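Local coordinates for putative sugar binding protein (Bacteroides vulgatus ATCC 8482, PDB 3KEZ), which probably binds sugars or other nutrients at the outer membrane, as a calcium-containing member of the SusD family, at residues T131-Y136 with I438-P443; M125-L130 with V148-E153. All blocks are in the same frame, centred on the assembly; numbering follows the deposited sequence.

Interaction 1 of 2, residues T131-Y136 with I438-P443; sequences TRIFGY and ILLPIP. With EDO (1,2-ethanediol), chain E.
Ile133 O, a carbonyl at the end of helix 109-134, accepts the N-H of Leu440 with N to O 3.2 Å. The bond is moderately bent, 146° at the hydrogen, and the donor stands 26° off the carbonyl plane. The same oxygen receives a CA-H...O contact from Leu439, whose CA lies 3.4 Å from Ile133 O, so two consecutive residues of the loop settle on one helix-end acceptor. One carbonyl earlier, a water donates to both Arg132 O and Ile438 O; Ile438 O also bonds Tyr47 OH. Gly135 is the first residue to leave helical geometry, and a side chain there would crowd Thr131 O. Helix 109-134, in the region of the Starch-binding associating with outer membrane family, is thus joined at its C-terminus to the loop before helix 444-449, in the SusD region, 302 residues on. Leu439 fills the turn with both methyls: Leu439 CD2 lies 3.3 Å from Gly135 O, while Leu439 CD1 sits 3.5 Å from the centroid of the Tyr136 ring, a CH-pi contact almost over the ring centre. Ile438 CD1 meets the edge of that ring instead. Tyr136 N gives its hydrogen to ethanediol O2 (3.0 Å, nearly straight), probably a crystallisation additive. Phe134 has CG anti to its carbonyl carbon (chi1 -66°), which carries the ring back toward the loop, where Pro441 O lies in the ring plane 3.4 Å from Phe134 CE1. Ile133 CG2 rests over one ring face, offset toward the rim, and lies alongside Leu440 CD1 at 3.7 Å.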
ATOM      1  N   THR A 131      -9.108  -7.889   0.217  1.00 12.67           N
ATOM      2  CA  THR A 131      -9.027  -8.985   1.178  1.00 11.93           C
ATOM      3  C   THR A 131      -8.510  -8.507   2.526  1.00  8.35           C
ATOM      4  O   THR A 131      -9.024  -8.891   3.556  1.00  7.82           O
ATOM      5  CB  THR A 131      -8.161 -10.122   0.585  1.00 11.80           C
ATOM      6  OG1 THR A 131      -8.761 -10.586  -0.635  1.00 11.91           O
ATOM      7  CG2 THR A 131      -8.027 -11.312   1.576  1.00 10.89           C
ATOM      8  N   ARG A 132      -7.511  -7.634   2.535  1.00  9.80           N
ATOM      9  CA  ARG A 132      -6.999  -7.120   3.813  1.00  8.14           C
ATOM     10  C   ARG A 132      -7.903  -6.079   4.490  1.00  9.67           C
ATOM     11  O   ARG A 132      -7.924  -5.967   5.740  1.00 10.28           O
ATOM     12  CB  ARG A 132      -5.551  -6.647   3.713  1.00 11.54           C
ATOM     13  CG  ARG A 132      -5.265  -5.496   2.841  1.00 10.40           C
ATOM     14  CD  ARG A 132      -3.757  -5.299   2.761  1.00 18.14           C
ATOM     15  NE  ARG A 132      -3.444  -4.183   1.891  1.00 13.62           N
ATOM     16  CZ  ARG A 132      -2.315  -3.483   1.878  1.00 12.59           C
ATOM     17  NH1 ARG A 132      -1.316  -3.751   2.712  1.00 10.16           N
ATOM     18  NH2 ARG A 132      -2.202  -2.471   1.026  1.00 12.06           N
ATOM     19  N   ILE A 133      -8.688  -5.372   3.688  1.00  9.79           N
ATOM     20  CA  ILE A 133      -9.635  -4.375   4.206  1.00  8.97           C
ATOM     21  C   ILE A 133     -10.871  -5.039   4.822  1.00 11.03           C
ATOM     22  O   ILE A 133     -11.304  -4.613   5.895  1.00  8.46           O
ATOM     23  CB  ILE A 133     -10.045  -3.310   3.135  1.00  8.10           C
ATOM     24  CG1 ILE A 133      -8.867  -2.406   2.778  1.00 12.23           C
ATOM     25  CG2 ILE A 133     -11.275  -2.408   3.602  1.00  7.88           C
ATOM     26  CD1 ILE A 133      -9.090  -1.599   1.462  1.00  7.68           C
ATOM     27  N   PHE A 134     -11.407  -6.069   4.161  1.00  8.39           N
ATOM     28  CA  PHE A 134     -12.712  -6.626   4.517  1.00  9.10           C
ATOM     29  C   PHE A 134     -12.681  -8.025   5.163  1.00  8.56           C
ATOM     30  O   PHE A 134     -13.733  -8.510   5.578  1.00 10.71           O
ATOM     31  CB  PHE A 134     -13.655  -6.652   3.297  1.00 13.13           C
ATOM     32  CG  PHE A 134     -14.038  -5.261   2.787  1.00 10.49           C
ATOM     33  CD1 PHE A 134     -15.010  -4.519   3.423  1.00 15.74           C
ATOM     34  CD2 PHE A 134     -13.387  -4.710   1.687  1.00 14.19           C
ATOM     35  CE1 PHE A 134     -15.334  -3.237   2.985  1.00 14.47           C
ATOM     36  CE2 PHE A 134     -13.734  -3.432   1.208  1.00 14.34           C
ATOM     37  CZ  PHE A 134     -14.671  -2.696   1.858  1.00 12.11           C
ATOM     38  N   GLY A 135     -11.506  -8.642   5.231  1.00  7.92           N
ATOM     39  CA  GLY A 135     -11.318  -9.977   5.814  1.00 10.97           C
ATOM     40  C   GLY A 135     -10.203 -10.041   6.841  1.00 10.53           C
ATOM     41  O   GLY A 135      -9.186  -9.356   6.720  1.00 10.51           O
ATOM     42  N   TYR A 136     -10.397 -10.863   7.875  1.00 12.36           N
ATOM     43  CA  TYR A 136      -9.363 -11.083   8.880  1.00 11.74           C
ATOM     44  C   TYR A 136      -8.047 -11.567   8.252  1.00  9.75           C
ATOM     45  O   TYR A 136      -8.049 -12.276   7.249  1.00 13.57           O
ATOM     46  CB  TYR A 136      -9.850 -12.071   9.953  1.00 10.65           C
ATOM     47  CG  TYR A 136     -10.877 -11.468  10.838  1.00  9.13           C
ATOM     48  CD1 TYR A 136     -10.579 -10.374  11.613  1.00 11.66           C
ATOM     49  CD2 TYR A 136     -12.136 -11.999  10.927  1.00 10.08           C
ATOM     50  CE1 TYR A 136     -11.538  -9.794  12.461  1.00 13.42           C
ATOM     51  CE2 TYR A 136     -13.087 -11.433  11.759  1.00 14.91           C
ATOM     52  CZ  TYR A 136     -12.787 -10.332  12.511  1.00 13.21           C
ATOM     53  OH  TYR A 136     -13.738  -9.780  13.341  1.00 18.83           O
ATOM     54  N   ILE A 438     -11.381  -3.815  12.930  1.00 14.07           N
ATOM     55  CA  ILE A 438     -10.213  -3.707  12.062  1.00 12.20           C
ATOM     56  C   ILE A 438     -10.604  -3.979  10.600  1.00 13.78           C
ATOM     57  O   ILE A 438      -9.827  -3.683   9.684  1.00 10.21           O
ATOM     58  CB  ILE A 438      -9.019  -4.655  12.401  1.00 14.21           C
ATOM     59  CG1 ILE A 438      -9.515  -6.095  12.505  1.00 22.04           C
ATOM     60  CG2 ILE A 438      -8.210  -4.146  13.582  1.00 14.54           C
ATOM     61  CD1 ILE A 438      -8.480  -7.095  12.160  1.00 24.89           C
ATOM     62  N   LEU A 439     -11.793  -4.574  10.404  1.00 12.45           N
ATOM     63  CA  LEU A 439     -12.411  -4.750   9.084  1.00 12.11           C
ATOM     64  C   LEU A 439     -13.483  -3.684   8.845  1.00 12.76           C
ATOM     65  O   LEU A 439     -14.313  -3.444   9.717  1.00 11.03           O
ATOM     66  CB  LEU A 439     -13.096  -6.128   8.971  1.00  9.39           C
ATOM     67  CG  LEU A 439     -12.245  -7.303   9.421  1.00 11.85           C
ATOM     68  CD1 LEU A 439     -12.981  -8.620   9.230  1.00  3.85           C
ATOM     69  CD2 LEU A 439     -10.856  -7.317   8.695  1.00  6.53           C
ATOM     70  N   LEU A 440     -13.478  -3.051   7.666  1.00 11.89           N
ATOM     71  CA  LEU A 440     -14.636  -2.222   7.296  1.00 11.99           C
ATOM     72  C   LEU A 440     -15.848  -3.155   7.160  1.00 13.40           C
ATOM     73  O   LEU A 440     -15.715  -4.331   6.768  1.00 13.79           O
ATOM     74  CB  LEU A 440     -14.420  -1.405   5.992  1.00 11.00           C
ATOM     75  CG  LEU A 440     -13.453  -0.202   5.986  1.00 15.67           C
ATOM     76  CD1 LEU A 440     -13.377   0.480   4.612  1.00 13.27           C
ATOM     77  CD2 LEU A 440     -13.816   0.836   7.035  1.00 19.72           C
ATOM     78  N   PRO A 441     -17.035  -2.645   7.522  1.00 11.88           N
ATOM     79  CA  PRO A 441     -18.198  -3.451   7.240  1.00 11.70           C
ATOM     80  C   PRO A 441     -18.460  -3.514   5.735  1.00 10.76           C
ATOM     81  O   PRO A 441     -18.017  -2.617   4.973  1.00 11.09           O
ATOM     82  CB  PRO A 441     -19.317  -2.719   7.983  1.00 11.80           C
ATOM     83  CG  PRO A 441     -18.872  -1.248   7.980  1.00 11.88           C
ATOM     84  CD  PRO A 441     -17.372  -1.257   7.930  1.00 11.18           C
ATOM     85  N   ILE A 442     -19.167  -4.550   5.290  1.00 11.49           N
ATOM     86  CA  ILE A 442     -19.562  -4.645   3.872  1.00 10.32           C
ATOM     87  C   ILE A 442     -20.481  -3.457   3.600  1.00 11.96           C
ATOM     88  O   ILE A 442     -21.335  -3.155   4.430  1.00 11.52           O
ATOM     89  CB  ILE A 442     -20.227  -5.992   3.525  1.00  9.18           C
ATOM     90  CG1 ILE A 442     -19.301  -7.177   3.815  1.00 10.51           C
ATOM     91  CG2 ILE A 442     -20.600  -6.034   2.040  1.00  9.64           C
ATOM     92  CD1 ILE A 442     -17.932  -7.163   3.066  1.00  4.25           C
ATOM     93  N   PRO A 443     -20.269  -2.721   2.477  1.00 11.30           N
ATOM     94  CA  PRO A 443     -21.107  -1.536   2.319  1.00 13.79           C
ATOM     95  C   PRO A 443     -22.578  -1.864   2.131  1.00 13.16           C
ATOM     96  O   PRO A 443     -22.917  -2.841   1.454  1.00 17.13           O
ATOM     97  CB  PRO A 443     -20.576  -0.868   1.052  1.00 13.77           C
ATOM     98  CG  PRO A 443     -19.275  -1.530   0.744  1.00 13.26           C
ATOM     99  CD  PRO A 443     -19.059  -2.668   1.637  1.00 14.03           C
TER
HETATM  100  C1  EDO E   4     -15.154 -12.705   8.882  1.00 26.27           C
HETATM  101  O1  EDO E   4     -15.237 -14.074   8.455  1.00 24.99           O
HETATM  102  C2  EDO E   4     -14.311 -11.811   7.962  1.00 21.71           C
HETATM  103  O2  EDO E   4     -12.993 -12.299   7.630  1.00 19.73           O
HETATM  104  O   HOH W   1      -8.072  -4.438   8.022  1.00 16.84           O

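Interaction 2 of 2, residues M125-L130 with V148-E153; sequences MALFDL and VPIVKE
Leu127 is the first residue of 125-130 to reach the loop 148-153, and it does so through both methyls. Its CG is anti to the backbone N (chi1 180°), which swings the end of the side chain toward the loop although its CB does not point there. Leu127 CD1 comes to 3.5 Å from Val148 CG2, closer than two methyls normally sit, and the two side chains run alongside in opposite senses. Leu127 CD2 meets Ile150 CG1 more loosely, at 4.3 Å. One turn further, Leu130 points its CB toward the loop, and Leu130 CB lies 3.9 Å from Val148 CG2 and 4.1 Å from Val148 CG1. The carbonyl of Leu130 is also approached by that second methyl, with Leu130 O 3.8 Å from Val148 CG1. Val148 therefore packs against two residues three apart on the helix, CG2 touching both, CG1 turned to Leu130. Cutting Val148 back to an alanine removes both methyls and is likely to open a gap between helix and loop beside Leu130 CB, leaving Leu127 CD1 without its close neighbour. Only apolar contacts join the two segments; the loop backbone finds its polar partners beyond them, Pro149 O with Tyr86 OH and Ile150 N with Asn164 OD1. Helix 80-96 meets Leu130 and Val148 through Tyr86, while helix 166-183 touches Leu127 and Ile150 through Glu172. The arrangement, far from the calcium site, is plain hydrophobic packing of an extended connection against one side of helix 109-134, within the helix-rich fold of a SusD-family protein, whose sequence families belong to the TPR clan.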
HETATM    1  N   MSE A 125      -3.183  -6.887  -6.909  1.00 11.60           N
HETATM    2  CA  MSE A 125      -3.156  -5.764  -5.992  1.00 10.44           C
HETATM    3  C   MSE A 125      -4.536  -5.426  -5.497  1.00  9.82           C
HETATM    4  O   MSE A 125      -4.751  -5.230  -4.287  1.00  9.41           O
HETATM    5  CB  MSE A 125      -2.525  -4.541  -6.659  1.00  8.96           C
HETATM    6  CG  MSE A 125      -2.430  -3.343  -5.758  1.00 11.75           C
HETATM    7 SE   MSE A 125      -1.826  -1.808  -6.816  0.75 11.66          SE
HETATM    8  CE  MSE A 125      -0.175  -2.561  -7.543  1.00 16.33           C
ATOM      9  N   ALA A 126      -5.470  -5.303  -6.423  1.00  9.24           N
ATOM     10  CA  ALA A 126      -6.817  -4.841  -6.046  1.00  9.10           C
ATOM     11  C   ALA A 126      -7.519  -5.884  -5.164  1.00 10.58           C
ATOM     12  O   ALA A 126      -8.175  -5.524  -4.166  1.00  8.52           O
ATOM     13  CB  ALA A 126      -7.654  -4.511  -7.293  1.00  9.59           C
ATOM     14  N   LEU A 127      -7.390  -7.171  -5.517  1.00  9.77           N
ATOM     15  CA  LEU A 127      -8.017  -8.216  -4.712  1.00  8.16           C
ATOM     16  C   LEU A 127      -7.298  -8.323  -3.348  1.00 10.22           C
ATOM     17  O   LEU A 127      -7.951  -8.533  -2.333  1.00  8.28           O
ATOM     18  CB  LEU A 127      -8.069  -9.573  -5.426  1.00  9.87           C
ATOM     19  CG  LEU A 127      -8.708 -10.788  -4.688  1.00 11.21           C
ATOM     20  CD1 LEU A 127     -10.104 -10.446  -4.240  1.00 15.30           C
ATOM     21  CD2 LEU A 127      -8.685 -12.023  -5.622  1.00  9.55           C
ATOM     22  N   PHE A 128      -5.985  -8.112  -3.315  1.00 10.67           N
ATOM     23  CA  PHE A 128      -5.247  -8.083  -2.030  1.00 10.74           C
ATOM     24  C   PHE A 128      -5.789  -6.964  -1.126  1.00 11.90           C
ATOM     25  O   PHE A 128      -6.062  -7.193   0.062  1.00  9.38           O
ATOM     26  CB  PHE A 128      -3.740  -7.948  -2.267  1.00 11.22           C
ATOM     27  CG  PHE A 128      -2.911  -7.871  -1.001  1.00 11.44           C
ATOM     28  CD1 PHE A 128      -2.890  -8.910  -0.093  1.00 10.06           C
ATOM     29  CD2 PHE A 128      -2.093  -6.761  -0.748  1.00 10.18           C
ATOM     30  CE1 PHE A 128      -2.066  -8.852   1.040  1.00 13.38           C
ATOM     31  CE2 PHE A 128      -1.315  -6.697   0.372  1.00 10.21           C
ATOM     32  CZ  PHE A 128      -1.271  -7.741   1.248  1.00 10.40           C
ATOM     33  N   ASP A 129      -5.999  -5.772  -1.686  1.00 10.43           N
ATOM     34  CA  ASP A 129      -6.540  -4.685  -0.889  1.00 11.11           C
ATOM     35  C   ASP A 129      -7.948  -4.998  -0.394  1.00  7.53           C
ATOM     36  O   ASP A 129      -8.266  -4.754   0.772  1.00 11.23           O
ATOM     37  CB  ASP A 129      -6.461  -3.333  -1.634  1.00  5.82           C
ATOM     38  CG  ASP A 129      -5.157  -2.616  -1.390  1.00 20.10           C
ATOM     39  OD1 ASP A 129      -4.766  -2.578  -0.208  1.00 22.85           O
ATOM     40  OD2 ASP A 129      -4.503  -2.121  -2.356  1.00 16.98           O
ATOM     41  N   LEU A 130      -8.802  -5.552  -1.247  1.00 10.00           N
ATOM     42  CA  LEU A 130     -10.140  -5.912  -0.786  1.00 11.33           C
ATOM     43  C   LEU A 130     -10.015  -6.944   0.352  1.00 11.84           C
ATOM     44  O   LEU A 130     -10.714  -6.865   1.335  1.00 10.30           O
ATOM     45  CB  LEU A 130     -11.031  -6.469  -1.914  1.00 10.47           C
ATOM     46  CG  LEU A 130     -11.663  -5.496  -2.924  1.00 11.47           C
ATOM     47  CD1 LEU A 130     -12.136  -6.261  -4.161  1.00 13.92           C
ATOM     48  CD2 LEU A 130     -12.824  -4.755  -2.305  1.00  9.72           C
ATOM     49  N   VAL A 148     -13.498 -11.773   0.207  1.00  9.34           N
ATOM     50  CA  VAL A 148     -14.493 -11.114  -0.653  1.00  8.92           C
ATOM     51  C   VAL A 148     -14.778 -12.016  -1.856  1.00 11.14           C
ATOM     52  O   VAL A 148     -14.087 -13.011  -2.054  1.00  8.67           O
ATOM     53  CB  VAL A 148     -13.986  -9.762  -1.130  1.00  9.39           C
ATOM     54  CG1 VAL A 148     -13.704  -8.834   0.072  1.00 10.11           C
ATOM     55  CG2 VAL A 148     -12.719  -9.959  -1.996  1.00  7.15           C
ATOM     56  N   PRO A 149     -15.787 -11.676  -2.680  1.00 11.02           N
ATOM     57  CA  PRO A 149     -15.964 -12.442  -3.896  1.00  9.96           C
ATOM     58  C   PRO A 149     -14.833 -12.309  -4.892  1.00 10.00           C
ATOM     59  O   PRO A 149     -14.420 -11.202  -5.222  1.00  9.59           O
ATOM     60  CB  PRO A 149     -17.246 -11.840  -4.516  1.00 11.60           C
ATOM     61  CG  PRO A 149     -18.000 -11.296  -3.341  1.00 12.90           C
ATOM     62  CD  PRO A 149     -16.910 -10.746  -2.456  1.00  9.90           C
ATOM     63  N   ILE A 150     -14.389 -13.446  -5.399  1.00  9.14           N
ATOM     64  CA  ILE A 150     -13.409 -13.527  -6.478  1.00 11.01           C
ATOM     65  C   ILE A 150     -14.245 -13.412  -7.755  1.00 12.29           C
ATOM     66  O   ILE A 150     -15.063 -14.285  -8.050  1.00 12.92           O
ATOM     67  CB  ILE A 150     -12.674 -14.878  -6.431  1.00  9.51           C
ATOM     68  CG1 ILE A 150     -11.822 -14.961  -5.135  1.00  8.39           C
ATOM     69  CG2 ILE A 150     -11.810 -15.091  -7.705  1.00 15.77           C
ATOM     70  CD1 ILE A 150     -11.404 -16.403  -4.740  1.00  5.72           C
ATOM     71  N   VAL A 151     -14.014 -12.343  -8.492  1.00 14.08           N
ATOM     72  CA  VAL A 151     -14.712 -12.045  -9.727  1.00 13.03           C
ATOM     73  C   VAL A 151     -13.684 -12.028 -10.829  1.00 10.44           C
ATOM     74  O   VAL A 151     -12.802 -11.181 -10.844  1.00 13.96           O
ATOM     75  CB  VAL A 151     -15.383 -10.666  -9.625  1.00 15.20           C
ATOM     76  CG1 VAL A 151     -16.061 -10.303 -10.954  1.00 18.86           C
ATOM     77  CG2 VAL A 151     -16.379 -10.649  -8.456  1.00 12.66           C
ATOM     78  N   LYS A 152     -13.784 -12.975 -11.750  1.00 11.38           N
ATOM     79  CA  LYS A 152     -12.791 -13.121 -12.805  1.00 12.84           C
ATOM     80  C   LYS A 152     -13.377 -12.936 -14.208  1.00 14.19           C
ATOM     81  O   LYS A 152     -12.643 -12.964 -15.204  1.00 12.42           O
ATOM     82  CB  LYS A 152     -12.097 -14.489 -12.665  1.00 14.73           C
ATOM     83  CG  LYS A 152     -11.048 -14.480 -11.543  1.00 16.62           C
ATOM     84  CD  LYS A 152     -10.504 -15.817 -11.201  1.00 20.80           C
ATOM     85  CE  LYS A 152      -9.395 -16.224 -12.135  1.00 22.34           C
ATOM     86  NZ  LYS A 152      -8.862 -17.518 -11.651  1.00 16.83           N
ATOM     87  N   GLU A 153     -14.698 -12.794 -14.290  1.00 13.15           N
ATOM     88  CA  GLU A 153     -15.341 -12.467 -15.554  1.00 15.20           C
ATOM     89  C   GLU A 153     -16.096 -11.125 -15.440  1.00 14.23           C
ATOM     90  O   GLU A 153     -15.879 -10.361 -14.502  1.00 12.71           O
ATOM     91  CB  GLU A 153     -16.214 -13.639 -15.991  1.00 16.37           C
ATOM     92  CG  GLU A 153     -15.418 -14.948 -16.060  1.00 25.38           C
ATOM     93  CD  GLU A 153     -16.252 -16.136 -16.513  1.00 37.05           C
ATOM     94  OE1 GLU A 153     -17.218 -16.506 -15.798  1.00 45.03           O
ATOM     95  OE2 GLU A 153     -15.921 -16.712 -17.568  1.00 41.89           O
TER

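Overall arrangement
Both interactions use helix 109-134 and lie largely buried, their centres about 12 Å apart on the same side of the chain's centre and away from the calcium site. Interaction 2 takes the turn and a half just before the helix end and is purely apolar, burying 196 Å² against a connection only 18 residues on. Interaction 1 takes the helix end, buries 451 Å², and adds a backbone hydrogen bond, a bridging water and an aromatic face to its apolar packing, as carbonyls at a helix C-terminus become available to a distant loop. The two meet where Phe134 CB packs 3.9 Å from Val148 CG1, making the apolar surface continuous between them.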